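Local coordinates for E3 ubiquitin ligase RavN (Legionella pneumophila, PDB 5MIY), which acts as a Legionella effector with E3 ubiquitin ligase activity, probably promoting transfer of ubiquitin to target proteins, at residues M6-D11 and D17-E22; N34-K39 and K58-P63; I87-V92 and D99-E104. All blocks are in the same frame, centred on the assembly; numbering follows the deposited sequence.

In the fold
Contact 2 is the buried one: all four of its touching residues are buried, and its centre lies about 7 Å from the centre of the chain. Contacts 1 and 3 are only partly buried, with centres about 12 Å and 15 Å out. Their chemistry follows: backbone hydrogen bonds and bridging waters in the hairpin of contact 1, hydrocarbon and aromatic packing across the four-stranded sheet in contact 2, and charged side chains in contact 3. Contacts 2 and 3 touch, with Phe-36 meeting Lys-89, Val-92 and Pro-100, so strand 35-41 serves both. Contact 1 stands apart, about 6 Å from contact 2 and 13 Å from contact 3 between nearest atoms.

Contact 1 of 3, residues M6-D11 and D17-E22; sequences MPTYFD and DTVLDE
A beta hairpin brings Tyr-9 of strand 8-11 against Thr-18 of strand 16-19, where they form an antiparallel hydrogen-bonded pair. Its two bonds are Tyr-9 N to Thr-18 O, 2.9 Å, and Thr-18 N to Tyr-9 O, 2.8 Å. The ladder runs on past the strand end: Leu-20 N donates to Pro-7 O over 2.8 Å, nearly straight at 173°.

On the Tyr-9/Thr-18 face the two side chains run side by side in the same direction. The ring is swung between its own backbone N and carbonyl carbon (chi1 65°), which lays one face against Thr-18; Thr-18 CB stands 4.0 Å from the ring centroid and 24° off the normal, a CH-pi contact. A water lies at the ring edge, 2.9 Å from Tyr-9 OH. Another water bridges Asp-11 OD2, to which it donates, and Thr-18 OG1, which is also hydrogen-bonded to Glu-16 O.

Phe-10 and Asp-17 occupy the other face and cross at about a right angle, with Asp-17 OD1 in the plane of the phenyl ring, 3.6 Å from Phe-10 CD1. Beyond the paired strands, Met-6 CE rests 4.1 Å from Val-19 CG1.

Around the hairpin, Asp-11 OD2 also bonds Ser-42, Leu-20 packs on Leu-67 and Ile-68 of helix 64-68, and Thr-8 makes backbone hydrogen bonds with Asp-80 and Leu-82.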
loop_
_atom_site.group_PDB
_atom_site.type_symbol
_atom_site.label_atom_id
_atom_site.label_comp_id
_atom_site.label_asym_id
_atom_site.label_seq_id
_atom_site.Cartn_x
_atom_site.Cartn_y
_atom_site.Cartn_z
ATOM N N MET A 6 15.845 -5.320 10.589
ATOM C CA MET A 6 15.391 -4.260 9.715
ATOM C C MET A 6 13.869 -4.258 9.716
ATOM O O MET A 6 13.255 -5.318 9.865
ATOM C CB MET A 6 15.920 -4.476 8.288
ATOM C CG MET A 6 17.415 -4.320 8.165
ATOM S SD MET A 6 17.805 -2.558 8.219
ATOM C CE MET A 6 17.392 -2.115 6.527
ATOM N N PRO A 7 13.239 -3.088 9.592
ATOM C CA PRO A 7 11.772 -3.055 9.473
ATOM C C PRO A 7 11.315 -3.878 8.278
ATOM O O PRO A 7 11.864 -3.756 7.183
ATOM C CB PRO A 7 11.461 -1.567 9.275
ATOM C CG PRO A 7 12.666 -0.847 9.759
ATOM C CD PRO A 7 13.837 -1.744 9.529
ATOM N N THR A 8 10.304 -4.719 8.492
ATOM C CA THR A 8 9.756 -5.541 7.421
ATOM C C THR A 8 8.249 -5.346 7.307
ATOM O O THR A 8 7.584 -4.833 8.213
ATOM C CB THR A 8 10.048 -7.037 7.621
ATOM O OG1 THR A 8 9.306 -7.528 8.747
ATOM C CG2 THR A 8 11.544 -7.288 7.811
ATOM N N TYR A 9 7.723 -5.768 6.160
ATOM C CA TYR A 9 6.295 -5.834 5.916
ATOM C C TYR A 9 5.978 -7.188 5.300
ATOM O O TYR A 9 6.811 -7.776 4.605
ATOM C CB TYR A 9 5.821 -4.704 4.986
ATOM C CG TYR A 9 6.381 -4.764 3.572
ATOM C CD1 TYR A 9 7.686 -4.348 3.297
ATOM C CD2 TYR A 9 5.594 -5.222 2.507
ATOM C CE1 TYR A 9 8.195 -4.390 2.003
ATOM C CE2 TYR A 9 6.091 -5.262 1.214
ATOM C CZ TYR A 9 7.390 -4.852 0.965
ATOM O OH TYR A 9 7.884 -4.907 -0.322
ATOM N N PHE A 10 4.775 -7.690 5.576
ATOM C CA PHE A 10 4.300 -8.913 4.931
ATOM C C PHE A 10 3.829 -8.554 3.529
ATOM O O PHE A 10 2.730 -8.024 3.348
ATOM C CB PHE A 10 3.179 -9.565 5.730
ATOM C CG PHE A 10 2.763 -10.907 5.187
ATOM C CD1 PHE A 10 3.522 -12.034 5.454
ATOM C CD2 PHE A 10 1.631 -11.033 4.390
ATOM C CE1 PHE A 10 3.155 -13.274 4.949
ATOM C CE2 PHE A 10 1.256 -12.268 3.888
ATOM C CZ PHE A 10 2.018 -13.390 4.165
ATOM N N ASP A 11 4.650 -8.855 2.533
ATOM C CA ASP A 11 4.346 -8.457 1.166
ATOM C C ASP A 11 3.215 -9.314 0.619
ATOM O O ASP A 11 3.385 -10.536 0.498
ATOM C CB ASP A 11 5.585 -8.593 0.281
ATOM C CG ASP A 11 5.295 -8.298 -1.187
ATOM O OD1 ASP A 11 4.444 -7.432 -1.475
ATOM O OD2 ASP A 11 5.921 -8.939 -2.057
ATOM N N ASP A 17 7.455 -12.025 4.485
ATOM C CA ASP A 17 8.041 -10.867 5.145
ATOM C C ASP A 17 9.202 -10.333 4.305
ATOM O O ASP A 17 10.052 -11.102 3.843
ATOM C CB ASP A 17 8.505 -11.239 6.555
ATOM C CG ASP A 17 7.340 -11.476 7.516
ATOM O OD1 ASP A 17 6.316 -10.766 7.418
ATOM O OD2 ASP A 17 7.447 -12.372 8.378
ATOM N N THR A 18 9.229 -9.014 4.105
ATOM C CA THR A 18 10.134 -8.355 3.168
ATOM C C THR A 18 10.726 -7.108 3.817
ATOM O O THR A 18 9.995 -6.315 4.419
ATOM C CB THR A 18 9.387 -7.958 1.881
ATOM O OG1 THR A 18 8.831 -9.126 1.255
ATOM C CG2 THR A 18 10.319 -7.227 0.899
ATOM N N VAL A 19 12.044 -6.924 3.669
ATOM C CA VAL A 19 12.707 -5.745 4.227
ATOM C C VAL A 19 12.181 -4.491 3.541
ATOM O O VAL A 19 12.153 -4.395 2.306
ATOM C CB VAL A 19 14.235 -5.853 4.087
ATOM C CG1 VAL A 19 14.891 -4.497 4.308
ATOM C CG2 VAL A 19 14.801 -6.883 5.067
ATOM N N LEU A 20 11.765 -3.516 4.348
ATOM C CA LEU A 20 11.301 -2.237 3.839
ATOM C C LEU A 20 12.495 -1.379 3.434
ATOM O O LEU A 20 13.435 -1.210 4.215
ATOM C CB LEU A 20 10.475 -1.542 4.919
ATOM C CG LEU A 20 9.979 -0.112 4.746
ATOM C CD1 LEU A 20 8.876 -0.091 3.701
ATOM C CD2 LEU A 20 9.456 0.405 6.077
ATOM N N ASP A 21 12.478 -0.851 2.209
ATOM C CA ASP A 21 13.528 0.070 1.791
ATOM C C ASP A 21 12.918 1.158 0.917
ATOM O O ASP A 21 11.698 1.236 0.747
ATOM C CB ASP A 21 14.701 -0.662 1.102
ATOM C CG ASP A 21 14.301 -1.403 -0.179
ATOM O OD1 ASP A 21 13.249 -1.102 -0.777
ATOM O OD2 ASP A 21 15.077 -2.297 -0.594
ATOM N N GLU A 22 13.783 2.017 0.372
ATOM C CA GLU A 22 13.317 3.162 -0.400
ATOM C C GLU A 22 12.628 2.761 -1.698
ATOM O O GLU A 22 12.032 3.626 -2.350
ATOM C CB GLU A 22 14.484 4.105 -0.705
ATOM C CG GLU A 22 15.481 3.563 -1.724
ATOM C CD GLU A 22 16.819 4.287 -1.682
ATOM O OE1 GLU A 22 17.054 5.067 -0.731
ATOM O OE2 GLU A 22 17.638 4.075 -2.600
HETATM O O HOH W 1 6.405 -8.109 8.260
HETATM O O HOH W 2 10.469 -3.735 -0.625
HETATM O O HOH W 3 8.581 -9.517 -1.474
#

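Contact 2 of 3, residues N34-K39 and K58-P63; sequences NKFSIK and KYWPIP. With SO4 (sulfate ion), chain F.
Phe-36 and Trp-60 form the tight part of this contact, an edge-to-face (T-shaped) pair. The edge of the phenyl ring is directed at the face of the six-membered ring of the indole; the centroids of these rings are 5.7 Å apart and the planes meet at 80°. The closest atoms are Phe-36 CE2 and Trp-60 CH2, at 4.1 Å. Trp-60 reaches this position with CG anti to its carbonyl carbon (chi1 -68°), and its NE1 is hydrogen-bonded to Thr-103 O.

A second apolar touch follows further along the two segments, where Ile-38 CD1 comes to 4.3 Å from Ile-62 CG1. Phe-96 of helix 89-96 packs against both isoleucines.

Between the backbones the contact is loose. The nearest CA atoms, of Ile-38 and Ile-62, are 8.9 Å apart, and no hydrogen bond joins the two segments. The exposed end at Lys-58 instead binds a sulfate, probably from the crystallisation liquor: Lys-58 N donates to its O4 over 3.3 Å, and Glu-57 N is a further donor to the ion.

This spacing is that of two strands flanking a shared neighbour. Strand 25-32 runs between them, sharing backbone hydrogen bonds with Ser-37 and Lys-39 on one side and Trp-60 on the other, so the side chains meet over one face of a four-stranded antiparallel sheet of order 2-1-3-4.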
loop_
_atom_site.group_PDB
_atom_site.type_symbol
_atom_site.label_atom_id
_atom_site.label_comp_id
_atom_site.label_asym_id
_atom_site.label_seq_id
_atom_site.Cartn_x
_atom_site.Cartn_y
_atom_site.Cartn_z
ATOM N N ASN A 34 -12.963 7.359 9.799
ATOM C CA ASN A 34 -11.818 7.679 10.660
ATOM C C ASN A 34 -10.906 6.467 10.879
ATOM O O ASN A 34 -10.223 6.362 11.901
ATOM C CB ASN A 34 -12.284 8.256 12.002
ATOM C CG ASN A 34 -11.183 9.013 12.731
ATOM O OD1 ASN A 34 -10.454 9.805 12.133
ATOM N ND2 ASN A 34 -11.053 8.763 14.029
ATOM N N LYS A 35 -10.873 5.543 9.917
ATOM C CA LYS A 35 -10.064 4.330 10.019
ATOM C C LYS A 35 -9.286 4.142 8.723
ATOM O O LYS A 35 -9.877 3.873 7.672
ATOM C CB LYS A 35 -10.933 3.106 10.319
ATOM C CG LYS A 35 -11.610 3.150 11.683
ATOM C CD LYS A 35 -12.424 1.892 11.952
ATOM C CE LYS A 35 -11.572 0.640 11.843
ATOM N NZ LYS A 35 -12.384 -0.597 12.032
ATOM N N PHE A 36 -7.966 4.275 8.800
ATOM C CA PHE A 36 -7.093 4.151 7.644
ATOM C C PHE A 36 -6.023 3.102 7.916
ATOM O O PHE A 36 -5.659 2.847 9.067
ATOM C CB PHE A 36 -6.447 5.500 7.295
ATOM C CG PHE A 36 -7.444 6.591 7.016
ATOM C CD1 PHE A 36 -7.976 7.348 8.048
ATOM C CD2 PHE A 36 -7.862 6.849 5.720
ATOM C CE1 PHE A 36 -8.899 8.345 7.794
ATOM C CE2 PHE A 36 -8.788 7.844 5.458
ATOM C CZ PHE A 36 -9.308 8.593 6.499
ATOM N N SER A 37 -5.520 2.490 6.848
ATOM C CA SER A 37 -4.528 1.433 6.975
ATOM C C SER A 37 -3.334 1.729 6.080
ATOM O O SER A 37 -3.492 2.135 4.923
ATOM C CB SER A 37 -5.125 0.067 6.626
ATOM O OG SER A 37 -4.151 -0.955 6.739
ATOM N N ILE A 38 -2.139 1.515 6.618
ATOM C CA ILE A 38 -0.905 1.672 5.858
ATOM C C ILE A 38 -0.579 0.355 5.153
ATOM O O ILE A 38 -0.545 -0.711 5.781
ATOM C CB ILE A 38 0.243 2.128 6.775
ATOM C CG1 ILE A 38 1.432 2.600 5.941
ATOM C CG2 ILE A 38 0.622 1.050 7.779
ATOM C CD1 ILE A 38 1.181 3.956 5.288
ATOM N N LYS A 39 -0.370 0.419 3.840
ATOM C CA LYS A 39 -0.083 -0.763 3.039
ATOM C C LYS A 39 1.285 -0.635 2.385
ATOM O O LYS A 39 1.722 0.462 2.027
ATOM C CB LYS A 39 -1.149 -0.980 1.953
ATOM C CG LYS A 39 -2.566 -1.079 2.492
ATOM C CD LYS A 39 -2.720 -2.268 3.439
ATOM C CE LYS A 39 -4.174 -2.451 3.843
ATOM N NZ LYS A 39 -4.398 -3.656 4.690
ATOM N N LYS A 58 -9.159 3.222 -4.133
ATOM C CA LYS A 58 -8.605 4.547 -3.906
ATOM C C LYS A 58 -7.505 4.452 -2.859
ATOM O O LYS A 58 -7.612 3.672 -1.907
ATOM C CB LYS A 58 -9.692 5.526 -3.444
ATOM C CG LYS A 58 -10.884 5.625 -4.389
ATOM C CD LYS A 58 -11.756 6.831 -4.061
ATOM C CE LYS A 58 -12.835 7.046 -5.122
ATOM N NZ LYS A 58 -12.276 7.150 -6.504
ATOM N N TYR A 59 -6.447 5.240 -3.035
ATOM C CA TYR A 59 -5.337 5.229 -2.094
ATOM C C TYR A 59 -4.693 6.607 -2.046
ATOM O O TYR A 59 -4.844 7.420 -2.964
ATOM C CB TYR A 59 -4.286 4.169 -2.464
ATOM C CG TYR A 59 -3.562 4.462 -3.758
ATOM C CD1 TYR A 59 -4.071 4.023 -4.976
ATOM C CD2 TYR A 59 -2.366 5.171 -3.767
ATOM C CE1 TYR A 59 -3.429 4.290 -6.155
ATOM C CE2 TYR A 59 -1.705 5.437 -4.956
ATOM C CZ TYR A 59 -2.247 4.991 -6.146
ATOM O OH TYR A 59 -1.607 5.242 -7.341
ATOM N N TRP A 60 -3.951 6.851 -0.966
ATOM C CA TRP A 60 -3.179 8.072 -0.794
ATOM C C TRP A 60 -1.705 7.685 -0.775
ATOM O O TRP A 60 -1.284 6.944 0.126
ATOM C CB TRP A 60 -3.565 8.796 0.505
ATOM C CG TRP A 60 -4.977 9.370 0.504
ATOM C CD1 TRP A 60 -5.349 10.636 0.159
ATOM C CD2 TRP A 60 -6.187 8.681 0.860
ATOM N NE1 TRP A 60 -6.713 10.782 0.287
ATOM C CE2 TRP A 60 -7.251 9.596 0.710
ATOM C CE3 TRP A 60 -6.471 7.379 1.287
ATOM C CZ2 TRP A 60 -8.578 9.249 0.969
ATOM C CZ3 TRP A 60 -7.785 7.037 1.547
ATOM C CH2 TRP A 60 -8.826 7.973 1.392
ATOM N N PRO A 61 -0.896 8.120 -1.739
ATOM C CA PRO A 61 0.524 7.752 -1.730
ATOM C C PRO A 61 1.268 8.368 -0.555
ATOM O O PRO A 61 0.989 9.490 -0.131
ATOM C CB PRO A 61 1.045 8.304 -3.064
ATOM C CG PRO A 61 0.048 9.333 -3.477
ATOM C CD PRO A 61 -1.270 8.878 -2.943
ATOM N N ILE A 62 2.229 7.603 -0.038
ATOM C CA ILE A 62 3.091 7.975 1.086
ATOM C C ILE A 62 4.518 7.648 0.656
ATOM O O ILE A 62 4.765 6.536 0.154
ATOM C CB ILE A 62 2.715 7.196 2.360
ATOM C CG1 ILE A 62 1.235 7.378 2.713
ATOM C CG2 ILE A 62 3.650 7.531 3.520
ATOM C CD1 ILE A 62 0.914 8.667 3.442
ATOM N N PRO A 63 5.481 8.559 0.798
ATOM C CA PRO A 63 6.870 8.200 0.480
ATOM C C PRO A 63 7.355 7.101 1.412
ATOM O O PRO A 63 7.093 7.129 2.615
ATOM C CB PRO A 63 7.638 9.514 0.697
ATOM C CG PRO A 63 6.577 10.609 0.649
ATOM C CD PRO A 63 5.345 9.968 1.217
HETATM S S SO4 F . -12.836 2.319 -2.506
HETATM O O1 SO4 F . -12.538 1.208 -3.401
HETATM O O2 SO4 F . -13.684 1.844 -1.415
HETATM O O3 SO4 F . -13.542 3.365 -3.246
HETATM O O4 SO4 F . -11.595 2.860 -1.957
#

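Contact 3 of 3, residues I87-V92 and D99-E104; sequences ISKDQV and DPDKTE
Two carboxylates, those of Asp-101 and Asp-99, take up Lys-89 from the first turn of helix 89-96. Asp-101 is met at an edge: Lys-89 NZ uses the anti lone pair of OD2, away from the other oxygen, in a salt bridge of 3.1 Å from NZ to OD2. The second oxygen, OD1, pairs with Lys-30, so the carboxylate links two lysines. Asp-99 OD1 lies against hydrocarbon, with Lys-89 CD at 3.3 Å, and also accepts a weak bond from Asp-101 N. Asp-99 OD2 is reached on the syn side by Lys-102 NZ over 2.7 Å, with the ammonium nitrogen 34° out of the carboxylate plane.

The helix start is a capping box. Ser-88 is the N-cap and accepts from Gln-91 N at its OG, 3.0 Å away, while Ser-88 N returns a bond to Gln-91 OE1 over 2.8 Å. Asn-34 OD1 takes the next amide, that of Lys-89.

The lysine leaves the helix with CG anti to its backbone N, then bends at chi3 (57°), which turns NZ toward Asp-101. The Lys-89 ammonium stays out of contact with the Asp-99 carboxylate; any attraction to it is probably offset in part by the nearby ammonium of Lys-102, which already pairs with that carboxylate. Below the charged ends, Val-92 CG1 lies 3.9 Å from Pro-100 CD. Phe-36 of strand 35-41 packs against Lys-89, Val-92, Pro-100 and Asp-101, and so ties the helix start and the loop after the helix to the sheet.

The turn that holds the short 3-10 segment 100-101 is closed on one carbonyl: Thr-103 OG1, at 2.8 Å, and Lys-102 N both donate to Asp-99 O, reaching it from opposite faces of its plane.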
loop_
_atom_site.group_PDB
_atom_site.type_symbol
_atom_site.label_atom_id
_atom_site.label_comp_id
_atom_site.label_asym_id
_atom_site.label_seq_id
_atom_site.Cartn_x
_atom_site.Cartn_y
_atom_site.Cartn_z
ATOM N N ILE A 87 -5.384 3.208 11.759
ATOM C CA ILE A 87 -5.046 4.440 12.460
ATOM C C ILE A 87 -6.050 5.523 12.092
ATOM O O ILE A 87 -6.622 5.532 10.997
ATOM C CB ILE A 87 -3.601 4.908 12.164
ATOM C CG1 ILE A 87 -3.449 5.341 10.707
ATOM C CG2 ILE A 87 -2.599 3.810 12.499
ATOM C CD1 ILE A 87 -2.068 5.869 10.389
ATOM N N SER A 88 -6.261 6.444 13.029
ATOM C CA SER A 88 -7.229 7.516 12.871
ATOM C C SER A 88 -6.714 8.580 11.907
ATOM O O SER A 88 -5.520 8.659 11.607
ATOM C CB SER A 88 -7.518 8.168 14.221
ATOM O OG SER A 88 -6.450 9.034 14.577
ATOM N N LYS A 89 -7.641 9.424 11.440
ATOM C CA LYS A 89 -7.263 10.540 10.578
ATOM C C LYS A 89 -6.273 11.464 11.278
ATOM O O LYS A 89 -5.338 11.974 10.649
ATOM C CB LYS A 89 -8.508 11.318 10.148
ATOM C CG LYS A 89 -8.219 12.655 9.480
ATOM C CD LYS A 89 -9.486 13.270 8.899
ATOM C CE LYS A 89 -10.562 13.438 9.960
ATOM N NZ LYS A 89 -11.881 13.806 9.365
ATOM N N ASP A 90 -6.469 11.697 12.579
ATOM C CA ASP A 90 -5.529 12.517 13.335
ATOM C C ASP A 90 -4.147 11.881 13.341
ATOM O O ASP A 90 -3.139 12.549 13.079
ATOM C CB ASP A 90 -6.034 12.719 14.766
ATOM C CG ASP A 90 -7.080 13.814 14.868
ATOM O OD1 ASP A 90 -7.022 14.773 14.068
ATOM O OD2 ASP A 90 -7.961 13.713 15.752
ATOM N N GLN A 91 -4.086 10.577 13.627
ATOM C CA GLN A 91 -2.814 9.865 13.576
ATOM C C GLN A 91 -2.198 9.929 12.183
ATOM O O GLN A 91 -0.977 10.076 12.046
ATOM C CB GLN A 91 -3.006 8.416 14.023
ATOM C CG GLN A 91 -3.262 8.273 15.520
ATOM C CD GLN A 91 -3.780 6.899 15.898
ATOM O OE1 GLN A 91 -4.405 6.213 15.089
ATOM N NE2 GLN A 91 -3.527 6.490 17.139
ATOM N N VAL A 92 -3.025 9.826 11.133
ATOM C CA VAL A 92 -2.504 9.962 9.774
ATOM C C VAL A 92 -1.854 11.327 9.592
ATOM O O VAL A 92 -0.762 11.445 9.022
ATOM C CB VAL A 92 -3.616 9.734 8.730
ATOM C CG1 VAL A 92 -3.116 10.111 7.350
ATOM C CG2 VAL A 92 -4.099 8.296 8.749
ATOM N N ASP A 99 -3.952 15.101 5.396
ATOM C CA ASP A 99 -5.347 14.933 5.765
ATOM C C ASP A 99 -6.031 14.202 4.621
ATOM O O ASP A 99 -6.250 14.811 3.561
ATOM C CB ASP A 99 -6.028 16.270 6.032
ATOM C CG ASP A 99 -7.391 16.110 6.705
ATOM O OD1 ASP A 99 -8.024 15.039 6.555
ATOM O OD2 ASP A 99 -7.836 17.053 7.393
ATOM N N PRO A 100 -6.369 12.921 4.769
ATOM C CA PRO A 100 -6.959 12.189 3.638
ATOM C C PRO A 100 -8.366 12.646 3.298
ATOM O O PRO A 100 -8.741 12.629 2.119
ATOM C CB PRO A 100 -6.934 10.732 4.116
ATOM C CG PRO A 100 -6.957 10.830 5.608
ATOM C CD PRO A 100 -6.212 12.076 5.965
ATOM N N ASP A 101 -9.155 13.065 4.290
ATOM C CA ASP A 101 -10.502 13.545 4.008
ATOM C C ASP A 101 -10.510 14.939 3.391
ATOM O O ASP A 101 -11.583 15.417 3.013
ATOM C CB ASP A 101 -11.350 13.522 5.283
ATOM C CG ASP A 101 -11.707 12.107 5.722
ATOM O OD1 ASP A 101 -11.634 11.181 4.878
ATOM O OD2 ASP A 101 -12.052 11.913 6.908
ATOM N N LYS A 102 -9.349 15.589 3.274
ATOM C CA LYS A 102 -9.214 16.845 2.548
ATOM C C LYS A 102 -8.192 16.761 1.415
ATOM O O LYS A 102 -7.791 17.799 0.877
ATOM C CB LYS A 102 -8.842 17.978 3.512
ATOM C CG LYS A 102 -9.663 17.985 4.800
ATOM C CD LYS A 102 -10.293 19.348 5.083
ATOM C CE LYS A 102 -10.884 19.387 6.489
ATOM N NZ LYS A 102 -9.965 18.735 7.478
ATOM N N THR A 103 -7.767 15.559 1.027
ATOM C CA THR A 103 -6.848 15.384 -0.090
ATOM C C THR A 103 -7.453 14.373 -1.051
ATOM O O THR A 103 -7.974 13.342 -0.621
ATOM C CB THR A 103 -5.466 14.905 0.382
ATOM O OG1 THR A 103 -4.937 15.835 1.338
ATOM C CG2 THR A 103 -4.487 14.788 -0.794
ATOM N N GLU A 104 -7.404 14.678 -2.335
ATOM C CA GLU A 104 -7.995 13.785 -3.318
ATOM C C GLU A 104 -7.124 12.543 -3.417
ATOM O O GLU A 104 -5.917 12.671 -3.649
ATOM C CB GLU A 104 -8.106 14.473 -4.672
ATOM C CG GLU A 104 -8.883 13.678 -5.707
ATOM C CD GLU A 104 -9.630 14.573 -6.672
ATOM O OE1 GLU A 104 -9.207 15.734 -6.857
ATOM O OE2 GLU A 104 -10.648 14.120 -7.233
#